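Long-range contact in peptidase, C14 family (Geobacter sulfurreducens PCA, PDB 3BIJ), which is probably a cysteine-type endopeptidase of the caspase-like C14 family, although its actual function has not been established: residues A[222-231]-A[243-251]. Sequence-based numbering, arbitrary orientation.
Sequences AFTGQLLRVW and FHKAIVRRM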
ATOM      1  N   ALA A 222       0.795 -16.746  16.588  1.00 36.01           N
ATOM      2  CA  ALA A 222      -0.409 -15.945  16.531  1.00 40.01           C
ATOM      3  C   ALA A 222      -1.557 -16.787  17.084  1.00 33.51           C
ATOM      4  O   ALA A 222      -2.327 -16.329  17.926  1.00 32.81           O
ATOM      5  CB  ALA A 222      -0.698 -15.531  15.082  1.00 40.60           C
ATOM      6  N   PHE A 223      -1.664 -18.022  16.609  1.00 33.62           N
ATOM      7  CA  PHE A 223      -2.722 -18.920  17.060  1.00 40.42           C
ATOM      8  C   PHE A 223      -2.626 -19.199  18.572  1.00 42.00           C
ATOM      9  O   PHE A 223      -3.573 -18.969  19.328  1.00 39.79           O
ATOM     10  CB  PHE A 223      -2.669 -20.244  16.277  1.00 30.74           C
ATOM     11  CG  PHE A 223      -3.487 -21.348  16.894  1.00 40.08           C
ATOM     12  CD1 PHE A 223      -4.826 -21.148  17.237  1.00 44.56           C
ATOM     13  CD2 PHE A 223      -2.915 -22.589  17.142  1.00 46.38           C
ATOM     14  CE1 PHE A 223      -5.580 -22.175  17.821  1.00 49.61           C
ATOM     15  CE2 PHE A 223      -3.652 -23.617  17.722  1.00 45.45           C
ATOM     16  CZ  PHE A 223      -4.988 -23.410  18.063  1.00 50.45           C
ATOM     17  N   THR A 224      -1.472 -19.687  19.005  1.00 41.15           N
ATOM     18  CA  THR A 224      -1.277 -20.003  20.412  1.00 44.99           C
ATOM     19  C   THR A 224      -1.567 -18.798  21.318  1.00 44.91           C
ATOM     20  O   THR A 224      -2.191 -18.928  22.380  1.00 48.40           O
ATOM     21  CB  THR A 224       0.165 -20.509  20.678  1.00 43.79           C
ATOM     22  OG1 THR A 224       0.433 -21.643  19.842  1.00 46.27           O
ATOM     23  CG2 THR A 224       0.328 -20.907  22.132  1.00 22.55           C
ATOM     24  N   GLY A 225      -1.117 -17.627  20.895  1.00 37.28           N
ATOM     25  CA  GLY A 225      -1.351 -16.428  21.678  1.00 42.96           C
ATOM     26  C   GLY A 225      -2.831 -16.194  21.917  1.00 48.81           C
ATOM     27  O   GLY A 225      -3.237 -15.859  23.027  1.00 46.30           O
ATOM     28  N   GLN A 226      -3.648 -16.362  20.880  1.00 45.06           N
ATOM     29  CA  GLN A 226      -5.074 -16.164  21.044  1.00 43.25           C
ATOM     30  C   GLN A 226      -5.717 -17.326  21.782  1.00 52.46           C
ATOM     31  O   GLN A 226      -6.750 -17.161  22.443  1.00 58.83           O
ATOM     32  CB  GLN A 226      -5.748 -15.954  19.698  1.00 39.41           C
ATOM     33  CG  GLN A 226      -5.312 -14.668  19.057  1.00 41.52           C
ATOM     34  CD  GLN A 226      -5.549 -13.471  19.949  1.00 42.30           C
ATOM     35  OE1 GLN A 226      -4.717 -12.571  20.031  1.00 52.40           O
ATOM     36  NE2 GLN A 226      -6.692 -13.446  20.617  1.00 36.66           N
ATOM     37  N   LEU A 227      -5.121 -18.510  21.669  1.00 48.26           N
ATOM     38  CA  LEU A 227      -5.657 -19.658  22.386  1.00 46.71           C
ATOM     39  C   LEU A 227      -5.523 -19.310  23.876  1.00 48.86           C
ATOM     40  O   LEU A 227      -6.484 -19.416  24.631  1.00 57.01           O
ATOM     41  CB  LEU A 227      -4.872 -20.937  22.030  1.00 49.12           C
ATOM     42  CG  LEU A 227      -5.234 -22.290  22.669  1.00 52.40           C
ATOM     43  CD1 LEU A 227      -4.619 -23.468  21.877  1.00 34.99           C
ATOM     44  CD2 LEU A 227      -4.735 -22.302  24.097  1.00 46.77           C
ATOM     45  N   LEU A 228      -4.341 -18.862  24.292  1.00 46.35           N
ATOM     46  CA  LEU A 228      -4.135 -18.495  25.688  1.00 46.41           C
ATOM     47  C   LEU A 228      -5.028 -17.336  26.120  1.00 42.63           C
ATOM     48  O   LEU A 228      -5.472 -17.270  27.268  1.00 45.75           O
ATOM     49  CB  LEU A 228      -2.673 -18.121  25.929  1.00 39.84           C
ATOM     50  CG  LEU A 228      -1.693 -19.251  25.633  1.00 33.20           C
ATOM     51  CD1 LEU A 228      -0.257 -18.740  25.693  1.00 38.34           C
ATOM     52  CD2 LEU A 228      -1.920 -20.363  26.606  1.00 24.15           C
ATOM     53  N   ARG A 229      -5.306 -16.416  25.209  1.00 41.84           N
ATOM     54  CA  ARG A 229      -6.146 -15.284  25.583  1.00 43.51           C
ATOM     55  C   ARG A 229      -7.614 -15.657  25.862  1.00 40.04           C
ATOM     56  O   ARG A 229      -8.218 -15.110  26.782  1.00 41.09           O
ATOM     57  CB  ARG A 229      -6.049 -14.181  24.518  1.00 46.82           C
ATOM     58  CG  ARG A 229      -7.021 -13.024  24.736  1.00 60.15           C
ATOM     59  CD  ARG A 229      -6.426 -11.651  24.432  1.00 53.38           C
ATOM     60  NE  ARG A 229      -5.703 -11.112  25.573  1.00 57.96           N
ATOM     61  CZ  ARG A 229      -5.560  -9.812  25.820  1.00 66.52           C
ATOM     62  NH1 ARG A 229      -4.882  -9.397  26.883  1.00 59.77           N
ATOM     63  NH2 ARG A 229      -6.106  -8.920  25.009  1.00 79.33           N
ATOM     64  N   VAL A 230      -8.191 -16.578  25.089  1.00 32.20           N
ATOM     65  CA  VAL A 230      -9.581 -16.964  25.334  1.00 31.08           C
ATOM     66  C   VAL A 230      -9.617 -17.951  26.485  1.00 30.24           C
ATOM     67  O   VAL A 230     -10.572 -17.992  27.243  1.00 30.51           O
ATOM     68  CB  VAL A 230     -10.250 -17.625  24.099  1.00 29.76           C
ATOM     69  CG1 VAL A 230     -10.131 -16.718  22.888  1.00 32.27           C
ATOM     70  CG2 VAL A 230      -9.615 -18.969  23.817  1.00 46.32           C
ATOM     71  N   TRP A 231      -8.576 -18.762  26.616  1.00 35.33           N
ATOM     72  CA  TRP A 231      -8.548 -19.717  27.709  1.00 36.79           C
ATOM     73  C   TRP A 231      -8.476 -18.936  29.020  1.00 38.04           C
ATOM     74  O   TRP A 231      -8.933 -19.397  30.064  1.00 49.56           O
ATOM     75  CB  TRP A 231      -7.344 -20.634  27.564  1.00 34.55           C
ATOM     76  CG  TRP A 231      -7.138 -21.540  28.721  1.00 41.03           C
ATOM     77  CD1 TRP A 231      -6.042 -21.581  29.547  1.00 32.93           C
ATOM     78  CD2 TRP A 231      -7.997 -22.596  29.144  1.00 38.50           C
ATOM     79  NE1 TRP A 231      -6.161 -22.600  30.444  1.00 34.57           N
ATOM     80  CE2 TRP A 231      -7.352 -23.247  30.224  1.00 43.94           C
ATOM     81  CE3 TRP A 231      -9.248 -23.067  28.718  1.00 39.60           C
ATOM     82  CZ2 TRP A 231      -7.915 -24.348  30.886  1.00 24.73           C
ATOM     83  CZ3 TRP A 231      -9.807 -24.167  29.380  1.00 38.44           C
ATOM     84  CH2 TRP A 231      -9.134 -24.790  30.452  1.00 34.29           C
ATOM     85  N   PHE A 243     -14.702 -23.140  22.004  1.00 39.42           N
ATOM     86  CA  PHE A 243     -13.344 -22.677  22.241  1.00 35.40           C
ATOM     87  C   PHE A 243     -12.759 -22.241  20.894  1.00 42.11           C
ATOM     88  O   PHE A 243     -12.256 -21.124  20.731  1.00 34.23           O
ATOM     89  CB  PHE A 243     -12.533 -23.815  22.857  1.00 38.30           C
ATOM     90  CG  PHE A 243     -11.168 -23.415  23.313  1.00 39.21           C
ATOM     91  CD1 PHE A 243     -10.990 -22.314  24.141  1.00 32.34           C
ATOM     92  CD2 PHE A 243     -10.060 -24.178  22.950  1.00 31.94           C
ATOM     93  CE1 PHE A 243      -9.724 -21.987  24.603  1.00 40.54           C
ATOM     94  CE2 PHE A 243      -8.794 -23.866  23.402  1.00 28.72           C
ATOM     95  CZ  PHE A 243      -8.615 -22.770  24.232  1.00 38.23           C
ATOM     96  N   HIS A 244     -12.876 -23.132  19.920  1.00 39.74           N
ATOM     97  CA  HIS A 244     -12.389 -22.894  18.584  1.00 42.86           C
ATOM     98  C   HIS A 244     -13.052 -21.654  17.966  1.00 41.59           C
ATOM     99  O   HIS A 244     -12.366 -20.768  17.460  1.00 38.32           O
ATOM    100  CB  HIS A 244     -12.658 -24.141  17.746  1.00 41.74           C
ATOM    101  CG  HIS A 244     -12.402 -23.955  16.283  1.00 44.87           C
ATOM    102  ND1 HIS A 244     -11.135 -23.784  15.767  1.00 40.96           N
ATOM    103  CD2 HIS A 244     -13.251 -23.896  15.229  1.00 21.84           C
ATOM    104  CE1 HIS A 244     -11.215 -23.628  14.457  1.00 39.71           C
ATOM    105  NE2 HIS A 244     -12.487 -23.692  14.107  1.00 37.76           N
ATOM    106  N   LYS A 245     -14.379 -21.582  18.020  1.00 44.55           N
ATOM    107  CA  LYS A 245     -15.100 -20.437  17.446  1.00 47.58           C
ATOM    108  C   LYS A 245     -14.699 -19.102  18.070  1.00 46.67           C
ATOM    109  O   LYS A 245     -14.630 -18.077  17.381  1.00 42.16           O
ATOM    110  CB  LYS A 245     -16.615 -20.633  17.578  1.00 39.94           C
ATOM    111  CG  LYS A 245     -17.155 -21.774  16.722  1.00 52.38           C
ATOM    112  CD  LYS A 245     -18.664 -21.955  16.889  1.00 62.25           C
ATOM    113  CE  LYS A 245     -19.449 -20.750  16.346  1.00 72.30           C
ATOM    114  NZ  LYS A 245     -19.352 -20.619  14.844  1.00 81.51           N
ATOM    115  N   ALA A 246     -14.423 -19.120  19.370  1.00 43.10           N
ATOM    116  CA  ALA A 246     -14.015 -17.908  20.079  1.00 43.64           C
ATOM    117  C   ALA A 246     -12.611 -17.464  19.652  1.00 39.61           C
ATOM    118  O   ALA A 246     -12.298 -16.275  19.654  1.00 48.43           O
ATOM    119  CB  ALA A 246     -14.055 -18.145  21.595  1.00 24.26           C
ATOM    120  N   ILE A 247     -11.765 -18.419  19.294  1.00 36.94           N
ATOM    121  CA  ILE A 247     -10.419 -18.081  18.875  1.00 36.55           C
ATOM    122  C   ILE A 247     -10.448 -17.504  17.470  1.00 39.69           C
ATOM    123  O   ILE A 247      -9.983 -16.390  17.255  1.00 33.44           O
ATOM    124  CB  ILE A 247      -9.494 -19.311  18.915  1.00 35.42           C
ATOM    125  CG1 ILE A 247      -9.355 -19.785  20.358  1.00 34.41           C
ATOM    126  CG2 ILE A 247      -8.131 -18.973  18.337  1.00 32.81           C
ATOM    127  CD1 ILE A 247      -8.592 -21.053  20.513  1.00 34.07           C
ATOM    128  N   VAL A 248     -11.002 -18.252  16.518  1.00 38.54           N
ATOM    129  CA  VAL A 248     -11.070 -17.768  15.147  1.00 41.09           C
ATOM    130  C   VAL A 248     -11.695 -16.377  15.071  1.00 35.12           C
ATOM    131  O   VAL A 248     -11.322 -15.574  14.229  1.00 34.77           O
ATOM    132  CB  VAL A 248     -11.862 -18.729  14.224  1.00 43.27           C
ATOM    133  CG1 VAL A 248     -11.339 -20.143  14.378  1.00 43.03           C
ATOM    134  CG2 VAL A 248     -13.333 -18.653  14.522  1.00 64.63           C
ATOM    135  N   ARG A 249     -12.627 -16.086  15.962  1.00 36.47           N
ATOM    136  CA  ARG A 249     -13.283 -14.795  15.953  1.00 44.28           C
ATOM    137  C   ARG A 249     -12.291 -13.655  16.129  1.00 46.39           C
ATOM    138  O   ARG A 249     -12.488 -12.571  15.586  1.00 49.40           O
ATOM    139  CB  ARG A 249     -14.330 -14.737  17.064  1.00 60.39           C
ATOM    140  CG  ARG A 249     -15.669 -14.156  16.640  1.00 68.28           C
ATOM    141  CD  ARG A 249     -16.252 -14.944  15.464  1.00 83.95           C
ATOM    142  NE  ARG A 249     -17.614 -14.510  15.126  1.00 93.91           N
ATOM    143  CZ  ARG A 249     -18.672 -14.707  15.906  1.00 99.84           C
ATOM    144  NH1 ARG A 249     -18.527 -15.336  17.071  1.00102.84           N
ATOM    145  NH2 ARG A 249     -19.865 -14.274  15.523  1.00100.03           N
ATOM    146  N   ARG A 250     -11.221 -13.911  16.876  1.00 40.21           N
ATOM    147  CA  ARG A 250     -10.190 -12.915  17.165  1.00 37.98           C
ATOM    148  C   ARG A 250      -9.058 -12.879  16.144  1.00 38.33           C
ATOM    149  O   ARG A 250      -8.340 -11.890  16.036  1.00 46.01           O
ATOM    150  CB  ARG A 250      -9.604 -13.201  18.545  1.00 39.07           C
ATOM    151  CG  ARG A 250     -10.661 -13.342  19.634  1.00 48.91           C
ATOM    152  CD  ARG A 250     -10.049 -13.776  20.954  1.00 41.49           C
ATOM    153  NE  ARG A 250      -9.127 -12.769  21.491  1.00 46.24           N
ATOM    154  CZ  ARG A 250      -9.506 -11.617  22.031  1.00 48.12           C
ATOM    155  NH1 ARG A 250     -10.796 -11.303  22.120  1.00 47.18           N
ATOM    156  NH2 ARG A 250      -8.589 -10.782  22.481  1.00 56.17           N
HETATM  157  N   MSE A 251      -8.915 -13.971  15.402  1.00 45.28           N
HETATM  158  CA  MSE A 251      -7.879 -14.147  14.399  1.00 31.96           C
HETATM  159  C   MSE A 251      -8.121 -13.385  13.110  1.00 39.24           C
HETATM  160  O   MSE A 251      -9.255 -13.210  12.689  1.00 42.18           O
HETATM  161  CB  MSE A 251      -7.765 -15.623  14.064  1.00 40.65           C
HETATM  162  CG  MSE A 251      -7.334 -16.496  15.228  1.00 49.24           C
HETATM  163 SE   MSE A 251      -5.468 -16.182  15.720  1.00 65.04          SE
HETATM  164  CE  MSE A 251      -4.597 -17.100  14.255  1.00 55.81           C
TER
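With chi1 near -64° and chi2 extended at 174°, Ile247 sends CD1 across to the backbone of Leu227, 3.8 Å from its CA, while CG2 turns to Gln226 CB and to the ring edge of Phe223. A branched aliphatic side chain suits this place, because its two arms fill a hole formed by Phe223, Gln226, Leu227 and Val230. Val230 returns the knob into Phe243, Ala246, Ile247 and Arg250, its CG1 lying 3.5 Å from Arg250 CD; the small Ala246 fits beside Val230 CG1, and the axes of the two helical segments approach to 9.2 Å. Within its own helix, Ile247 CD1 lies over the centre of the Phe243 ring, whose CZ reaches Leu227 CG at 3.8 Å. In this caspase-like alpha/beta fold, helix 222-231 rests through Phe223 and Leu227 on strand 127-133 of the central sheet, and helix 240-250 packs beside it. At the N-terminal end of helix 222-231 the unbranched, twice-bent chain of selenomethionine Met251 brings SE to 3.7 Å from Gln226 CG and CE against Phe223 CA. Arg229 and Arg250 converge, guanidinium planes 58° apart, and both form salt bridges with Asp97 of a second subunit, whose carboxylate probably offsets their like charges.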